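Local structure of C2 toxin component I (2J3X) at residues Glu37-Ala40 / Val41-Lys45; Gln77-Phe80 / Asp81-Ile85. The protein transfers ADP-ribose from NAD as the enzymatic component of the binary C2 toxin, with actin as its probable target in the host cell. The protein carries 2 engineered substitutions. One frame throughout, in Å; residues are numbered along the deposited sequence.

Contact 1 (Glu37-Ala40 / Val41-Lys45)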
# COMPACT_ATOMS: atom_id res chain seq x y z
N GLU A 37 22.93 7.42 -12.55
CA GLU A 37 22.19 7.83 -11.35
C GLU A 37 21.90 9.32 -11.33
O GLU A 37 20.81 9.76 -10.98
CB GLU A 37 22.98 7.48 -10.11
CG GLU A 37 22.90 5.97 -9.79
CD GLU A 37 24.05 5.45 -8.96
OE1 GLU A 37 24.93 6.24 -8.59
OE2 GLU A 37 24.10 4.23 -8.74
N GLU A 38 22.92 10.11 -11.65
CA GLU A 38 22.71 11.55 -11.75
C GLU A 38 21.66 11.93 -12.79
O GLU A 38 20.83 12.80 -12.54
CB GLU A 38 24.03 12.29 -12.05
CG GLU A 38 25.02 12.21 -10.90
CD GLU A 38 26.17 13.24 -11.04
OE1 GLU A 38 26.06 14.16 -11.87
OE2 GLU A 38 27.17 13.12 -10.29
N VAL A 39 21.72 11.30 -13.96
CA VAL A 39 20.77 11.59 -15.02
C VAL A 39 19.37 11.24 -14.51
O VAL A 39 18.44 12.05 -14.63
CB VAL A 39 21.09 10.82 -16.31
CG1 VAL A 39 19.95 10.95 -17.34
CG2 VAL A 39 22.42 11.28 -16.88
N ALA A 40 19.26 10.09 -13.84
CA ALA A 40 17.93 9.65 -13.34
C ALA A 40 17.38 10.60 -12.30
O ALA A 40 16.21 10.96 -12.33
CB ALA A 40 18.05 8.23 -12.78
N VAL A 41 18.23 11.01 -11.35
CA VAL A 41 17.81 11.91 -10.29
C VAL A 41 17.52 13.34 -10.82
O VAL A 41 16.53 13.98 -10.42
CB VAL A 41 18.86 11.95 -9.15
CG1 VAL A 41 18.68 13.22 -8.26
CG2 VAL A 41 18.81 10.67 -8.37
N ASN A 42 18.37 13.82 -11.72
CA ASN A 42 18.21 15.17 -12.30
C ASN A 42 16.90 15.35 -13.03
O ASN A 42 16.36 16.45 -13.07
CB ASN A 42 19.28 15.40 -13.35
CG ASN A 42 20.49 16.06 -12.79
OD1 ASN A 42 21.58 15.96 -13.37
ND2 ASN A 42 20.32 16.80 -11.70
N GLN A 43 16.42 14.28 -13.65
CA GLN A 43 15.18 14.36 -14.38
C GLN A 43 14.01 14.65 -13.43
O GLN A 43 12.98 15.15 -13.87
CB GLN A 43 14.95 13.11 -15.21
CG GLN A 43 15.89 13.00 -16.43
CD GLN A 43 15.55 11.81 -17.28
OE1 GLN A 43 14.68 11.87 -18.15
NE2 GLN A 43 16.21 10.70 -17.03
N LEU A 44 14.17 14.34 -12.14
CA LEU A 44 13.12 14.59 -11.16
C LEU A 44 12.88 16.08 -10.97
O LEU A 44 11.92 16.45 -10.30
CB LEU A 44 13.41 13.94 -9.79
CG LEU A 44 13.52 12.41 -9.76
CD1 LEU A 44 13.99 11.92 -8.36
CD2 LEU A 44 12.16 11.75 -10.08
N LYS A 45 13.72 16.90 -11.59
CA LYS A 45 13.58 18.37 -11.62
C LYS A 45 12.31 18.79 -12.38
O LYS A 45 11.75 19.86 -12.15
CB LYS A 45 14.82 19.03 -12.27
CG LYS A 45 15.96 19.43 -11.26
CD LYS A 45 17.36 19.64 -11.94
CE LYS A 45 17.45 20.97 -12.70
NZ LYS A 45 18.81 21.65 -12.59
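The flat amide of Gln43 meets Val39 through its nitrogen: NE2 lies 3.8 Å from Val39 CG1 and 3.5 Å from Val39 O. The two side chains run side by side in the same direction, the Gln43 chain extended beyond a CG that stands opposite the carbonyl carbon (chi1 -72°). Asn42 brings its amide back over the preceding turn, with CG 3.3 Å from Glu38 O; the approach of OD1 to that oxygen pairs two acceptors, so it adds no bond. Val41 rests CG2 against Glu37 O at 3.4 Å. The backbone carries three bonds across the contact: Val41 N, Asn42 N and Gln43 N donate to Glu37 O, Glu38 O and Val39 O, the last bond being the longest at 3.2 Å. The spacing then shortens: Leu44 N turns to Val41 O at 2.9 Å and Lys45 N to Asn42 O, while Ala40 O receives the hydroxyl of Tyr49. Glu37 OE1 forms a salt bridge with Lys91. The three i+4 bonds are those of a regular alpha-helical turn, here in helix 35-42, which packs through Val41 on Trp29 and Phe30 of helix 15-30 and on Ala88 of helix 77-90.

Contact 2 (Gln77-Phe80 / Asp81-Ile85). Unlike the reference sequence in segment 77-80: Gln77 (reference His).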
# COMPACT_ATOMS: atom_id res chain seq x y z
N GLN A 77 13.62 2.00 -19.78
CA GLN A 77 14.29 3.12 -19.11
C GLN A 77 13.50 3.56 -17.90
O GLN A 77 14.12 4.05 -16.92
CB GLN A 77 14.53 4.31 -20.06
CG GLN A 77 15.64 3.99 -21.16
CD GLN A 77 16.93 3.40 -20.59
OE1 GLN A 77 17.59 4.01 -19.72
NE2 GLN A 77 17.31 2.20 -21.09
N ASN A 78 12.17 3.43 -17.94
CA ASN A 78 11.40 3.82 -16.72
C ASN A 78 11.85 2.93 -15.55
O ASN A 78 12.11 3.44 -14.45
CB ASN A 78 9.92 3.71 -16.95
CG ASN A 78 9.39 4.82 -17.85
OD1 ASN A 78 10.04 5.86 -18.00
ND2 ASN A 78 8.21 4.62 -18.44
N LEU A 79 11.98 1.62 -15.79
CA LEU A 79 12.33 0.72 -14.68
C LEU A 79 13.77 0.98 -14.25
O LEU A 79 14.07 1.00 -13.05
CB LEU A 79 12.11 -0.75 -15.10
CG LEU A 79 12.59 -1.79 -14.12
CD1 LEU A 79 11.74 -1.70 -12.78
CD2 LEU A 79 12.39 -3.18 -14.74
N PHE A 80 14.68 1.10 -15.21
CA PHE A 80 16.09 1.40 -14.84
C PHE A 80 16.20 2.71 -14.08
O PHE A 80 17.01 2.81 -13.15
CB PHE A 80 16.99 1.50 -16.07
CG PHE A 80 17.18 0.18 -16.80
CD1 PHE A 80 16.79 -1.04 -16.25
CD2 PHE A 80 17.86 0.18 -18.01
CE1 PHE A 80 16.99 -2.27 -16.98
CE2 PHE A 80 18.07 -1.00 -18.71
CZ PHE A 80 17.66 -2.21 -18.21
N ASP A 81 15.41 3.70 -14.47
CA ASP A 81 15.44 5.00 -13.76
C ASP A 81 14.97 4.84 -12.31
O ASP A 81 15.61 5.37 -11.38
CB ASP A 81 14.60 6.06 -14.48
CG ASP A 81 15.32 6.66 -15.68
OD1 ASP A 81 16.56 6.52 -15.75
OD2 ASP A 81 14.63 7.27 -16.53
N VAL A 82 13.87 4.12 -12.08
CA VAL A 82 13.44 3.80 -10.69
C VAL A 82 14.56 3.08 -9.93
O VAL A 82 14.87 3.44 -8.76
CB VAL A 82 12.13 2.96 -10.66
CG1 VAL A 82 11.83 2.31 -9.27
CG2 VAL A 82 10.92 3.80 -11.18
N GLU A 83 15.18 2.07 -10.55
CA GLU A 83 16.25 1.35 -9.85
C GLU A 83 17.43 2.28 -9.52
O GLU A 83 18.03 2.18 -8.44
CB GLU A 83 16.68 0.18 -10.72
CG GLU A 83 15.57 -0.90 -10.83
CD GLU A 83 15.85 -1.99 -11.88
OE1 GLU A 83 16.72 -1.76 -12.74
OE2 GLU A 83 15.20 -3.07 -11.79
N ARG A 84 17.76 3.17 -10.46
CA ARG A 84 18.88 4.12 -10.25
C ARG A 84 18.63 5.13 -9.14
O ARG A 84 19.55 5.50 -8.41
CB ARG A 84 19.23 4.82 -11.56
CG ARG A 84 20.00 3.86 -12.53
CD ARG A 84 20.01 4.36 -13.96
NE ARG A 84 20.51 3.30 -14.85
CZ ARG A 84 20.28 3.26 -16.17
NH1 ARG A 84 19.60 4.25 -16.80
NH2 ARG A 84 20.76 2.23 -16.88
N ILE A 85 17.38 5.58 -9.04
CA ILE A 85 16.96 6.50 -7.97
C ILE A 85 17.07 5.74 -6.64
O ILE A 85 17.59 6.26 -5.65
CB ILE A 85 15.55 7.10 -8.22
CG1 ILE A 85 15.58 8.05 -9.42
CG2 ILE A 85 15.07 7.89 -6.98
CD1 ILE A 85 14.16 8.34 -10.00
O HOH W 1 20.27 4.82 -20.15
O HOH W 2 12.30 7.27 -17.27
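Phe80 and Arg84, one helical turn apart, make the main side-chain packing. Phe80 CB sits over the centre of one guanidinium face, 3.7 Å from Arg84 CZ, while Arg84 NH2 comes obliquely to the ring at CD2. Ring and guanidinium planes are 51° apart, so the two groups do not stack. The arginine chain, extended from CG to NE, runs back past Phe80 O to bring its head group there. On the same ring, Glu83 OE1 lies obliquely 3.6 Å from Phe80 CD1, the carboxylate turned only 20° from the ring plane. The other oxygen, OE2, packs against Leu79 CG at 3.7 Å.

Polar groups meet mainly through water and one long ion pair. Gln77 OE1 stands at the guanidinium edge, 3.6 Å from Arg84 NH1; a bend at chi2 (-50°) turns OE1 toward Arg84. A water donates to Gln77 OE1 at 2.8 Å and accepts a weak bond from Arg84 NH1. Arg84 NH1 also forms a long salt bridge of 3.9 Å with Asp81 OD1. A second water donates to Asn78 OD1; its approach to Asp81 OD2 is unusually short and therefore doubtful. Lys52 is a further partner of Asn78 OD1.

Backbone bonds give the regular alpha-helical frame: Asp81 N, Val82 N, Glu83 N and Arg84 N donate to Gln77 O, Asn78 O, Leu79 O and Phe80 O. The straightest is Val82 N to Asn78 O, at 3.0 Å.

This first part of helix 77-90 is packed between other helices. Leu79 touches Phe56 of helix 47-59 and Ile68, Met71 and Lys72 of helix 65-73, Val82 meets Ser57 of helix 47-59, and Asp81 and Arg84 touch Ala40 of helix 35-42.

In the fold
Contact 1 closes before contact 2 opens along the chain, yet helix 35-42 and the start of helix 77-90 pack directly, the contact centres being about 10 Å apart. Ala40 is the main point of meeting, its CB 3.8 Å from Arg84 CB, and Glu37 CG lies against Arg84 O nearby. Helix 47-59, which follows contact 1 in the chain, joins both: its Tyr49 touches Gln43, Leu44 and Asp81. Both contacts belong to the helical, N-terminal portion of the first of two sequence regions related to ADP-ribosyltransferase exoenzymes, ahead of the strands of the eight-stranded sheet. Two helices that start some 40 residues apart in sequence thus touch each other and share Tyr49 as a neighbour.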